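Local coordinates for protein type-2Aa cytolytic delta-endotoxin (Bacillus thuringiensis serovar kyushuensis, PDB 1CBY) that kills the larvae of dipteran insects by making pores in the epithelial cell membrane of the midgut, at residues A[169-174]-A[187-192]. Numbering follows the deposited sequence.
Sequences YNILFS and LPLAFE
The antiparallel beta hairpin of strands 165-175 and 183-195 pairs Tyr169 with Phe191, Ile171 with Leu189 and Phe173 with Leu187 as hydrogen-bonded pairs, with Asn170–Ala190 and Leu172–Pro188 as the non-hydrogen-bonded pairs between them. The axes of segments 169-174 and 187-192 approach to 4.6 Å, with their N-to-C directions at 161°, which fits this register. Six backbone hydrogen bonds support it, among them Ile171 N to Leu189 O at 2.7 Å. Pro188 sits in a non-hydrogen-bonded pair, so its lack of an N-H costs no bond to strand 165-175. Leu187 O accepts the N-H of Phe173, with the donor lying above the carbonyl plane, and in addition takes a CA-H...O contact from Leu172.

On one face, Leu189 CD2 reaches the edge of the Phe173 ring, near its plane, with CE2 3.8 Å away. The same methyl lies 4.1 Å from Ile171 CD1. Ile171 CG1 stands anti to its carbonyl carbon (chi1 -61°), and CD1 extends from it to the edge of the Phe191 ring, 4.2 Å from CE2. Phe173 and Leu187 run side by side, their CB atoms 4.0 Å apart. Both strands are central in the mixed sheet of this cytolytic toxin: strands 44-48 and 155-158 pair with 165-175, and strand 210-225 with 183-195. Helix 107-122 packs on the face of Leu187, Leu189 and Phe191 through Ile118, Leu122 and Leu114.

The other face is more mixed. Leu172 CD1 meets Pro188 CG at 4.0 Å, the two side chains crossing at a slant. The amide oxygen OD1 of Asn170 lies 3.5 Å from Ala190 CB, an apolar neighbour; the ND2 end of that amide is hydrogen-bonded to Asn42 O.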
loop_
_atom_site.group_PDB
_atom_site.type_symbol
_atom_site.label_atom_id
_atom_site.label_comp_id
_atom_site.label_asym_id
_atom_site.label_seq_id
_atom_site.Cartn_x
_atom_site.Cartn_y
_atom_site.Cartn_z
ATOM N N TYR A 169 -2.866 4.790 -16.098
ATOM C CA TYR A 169 -2.731 4.333 -14.724
ATOM C C TYR A 169 -3.743 3.218 -14.522
ATOM O O TYR A 169 -4.942 3.434 -14.662
ATOM C CB TYR A 169 -2.987 5.484 -13.765
ATOM C CG TYR A 169 -2.387 5.278 -12.398
ATOM C CD1 TYR A 169 -2.947 4.370 -11.499
ATOM C CD2 TYR A 169 -1.269 6.003 -11.992
ATOM C CE1 TYR A 169 -2.409 4.193 -10.225
ATOM C CE2 TYR A 169 -0.725 5.830 -10.718
ATOM C CZ TYR A 169 -1.304 4.925 -9.844
ATOM O OH TYR A 169 -0.790 4.766 -8.585
ATOM N N ASN A 170 -3.249 2.021 -14.230
ATOM C CA ASN A 170 -4.111 0.862 -14.044
ATOM C C ASN A 170 -4.193 0.477 -12.580
ATOM O O ASN A 170 -3.169 0.329 -11.903
ATOM C CB ASN A 170 -3.593 -0.322 -14.857
ATOM C CG ASN A 170 -3.370 0.025 -16.318
ATOM O OD1 ASN A 170 -4.181 0.718 -16.937
ATOM N ND2 ASN A 170 -2.262 -0.452 -16.874
ATOM N N ILE A 171 -5.423 0.276 -12.115
ATOM C CA ILE A 171 -5.727 -0.077 -10.730
ATOM C C ILE A 171 -6.710 -1.248 -10.740
ATOM O O ILE A 171 -7.483 -1.401 -11.686
ATOM C CB ILE A 171 -6.425 1.110 -10.004
ATOM C CG1 ILE A 171 -5.520 2.339 -9.985
ATOM C CG2 ILE A 171 -6.798 0.729 -8.580
ATOM C CD1 ILE A 171 -6.217 3.599 -9.516
ATOM N N LEU A 172 -6.651 -2.095 -9.717
ATOM C CA LEU A 172 -7.585 -3.208 -9.617
ATOM C C LEU A 172 -7.978 -3.376 -8.166
ATOM O O LEU A 172 -7.123 -3.571 -7.300
ATOM C CB LEU A 172 -6.995 -4.518 -10.149
ATOM C CG LEU A 172 -7.997 -5.683 -10.103
ATOM C CD1 LEU A 172 -8.173 -6.311 -11.473
ATOM C CD2 LEU A 172 -7.570 -6.724 -9.077
ATOM N N PHE A 173 -9.274 -3.251 -7.906
ATOM C CA PHE A 173 -9.813 -3.397 -6.565
ATOM C C PHE A 173 -10.465 -4.771 -6.484
ATOM O O PHE A 173 -11.099 -5.226 -7.438
ATOM C CB PHE A 173 -10.888 -2.334 -6.293
ATOM C CG PHE A 173 -10.369 -0.920 -6.232
ATOM C CD1 PHE A 173 -9.578 -0.498 -5.175
ATOM C CD2 PHE A 173 -10.712 0.002 -7.215
ATOM C CE1 PHE A 173 -9.133 0.828 -5.097
ATOM C CE2 PHE A 173 -10.272 1.328 -7.145
ATOM C CZ PHE A 173 -9.482 1.739 -6.084
ATOM N N SER A 174 -10.299 -5.435 -5.351
ATOM C CA SER A 174 -10.911 -6.736 -5.128
ATOM C C SER A 174 -11.448 -6.670 -3.694
ATOM O O SER A 174 -10.677 -6.563 -2.731
ATOM C CB SER A 174 -9.874 -7.841 -5.289
ATOM O OG SER A 174 -10.485 -9.112 -5.357
ATOM N N LEU A 187 -12.950 -4.940 -9.453
ATOM C CA LEU A 187 -13.107 -3.698 -10.194
ATOM C C LEU A 187 -11.846 -3.253 -10.944
ATOM O O LEU A 187 -10.962 -2.608 -10.367
ATOM C CB LEU A 187 -13.553 -2.581 -9.238
ATOM C CG LEU A 187 -14.456 -1.435 -9.719
ATOM C CD1 LEU A 187 -14.603 -0.428 -8.595
ATOM C CD2 LEU A 187 -13.896 -0.745 -10.947
ATOM N N PRO A 188 -11.703 -3.676 -12.212
ATOM C CA PRO A 188 -10.542 -3.288 -13.022
ATOM C C PRO A 188 -10.776 -1.833 -13.403
ATOM O O PRO A 188 -11.740 -1.521 -14.107
ATOM C CB PRO A 188 -10.670 -4.193 -14.252
ATOM C CG PRO A 188 -11.347 -5.393 -13.719
ATOM C CD PRO A 188 -12.429 -4.774 -12.863
ATOM N N LEU A 189 -9.916 -0.947 -12.921
ATOM C CA LEU A 189 -10.042 0.483 -13.182
ATOM C C LEU A 189 -8.813 1.055 -13.889
ATOM O O LEU A 189 -7.686 0.865 -13.437
ATOM C CB LEU A 189 -10.248 1.213 -11.853
ATOM C CG LEU A 189 -10.315 2.736 -11.851
ATOM C CD1 LEU A 189 -11.618 3.194 -12.482
ATOM C CD2 LEU A 189 -10.209 3.236 -10.421
ATOM N N ALA A 190 -9.027 1.780 -14.979
ATOM C CA ALA A 190 -7.918 2.377 -15.711
ATOM C C ALA A 190 -8.233 3.813 -16.086
ATOM O O ALA A 190 -9.297 4.110 -16.636
ATOM C CB ALA A 190 -7.608 1.568 -16.954
ATOM N N PHE A 191 -7.314 4.707 -15.756
ATOM C CA PHE A 191 -7.466 6.119 -16.052
ATOM C C PHE A 191 -6.520 6.542 -17.168
ATOM O O PHE A 191 -5.353 6.149 -17.183
ATOM C CB PHE A 191 -7.114 6.965 -14.823
ATOM C CG PHE A 191 -8.129 6.918 -13.722
ATOM C CD1 PHE A 191 -9.397 7.464 -13.901
ATOM C CD2 PHE A 191 -7.798 6.386 -12.481
ATOM C CE1 PHE A 191 -10.320 7.484 -12.857
ATOM C CE2 PHE A 191 -8.713 6.401 -11.431
ATOM C CZ PHE A 191 -9.977 6.952 -11.620
ATOM N N GLU A 192 -7.027 7.332 -18.105
ATOM C CA GLU A 192 -6.200 7.875 -19.172
ATOM C C GLU A 192 -6.140 9.346 -18.793
ATOM O O GLU A 192 -7.127 10.066 -18.936
ATOM C CB GLU A 192 -6.861 7.703 -20.535
ATOM C CG GLU A 192 -6.941 6.261 -21.008
ATOM C CD GLU A 192 -7.365 6.137 -22.464
ATOM O OE1 GLU A 192 -7.453 7.174 -23.160
ATOM O OE2 GLU A 192 -7.603 4.996 -22.916
#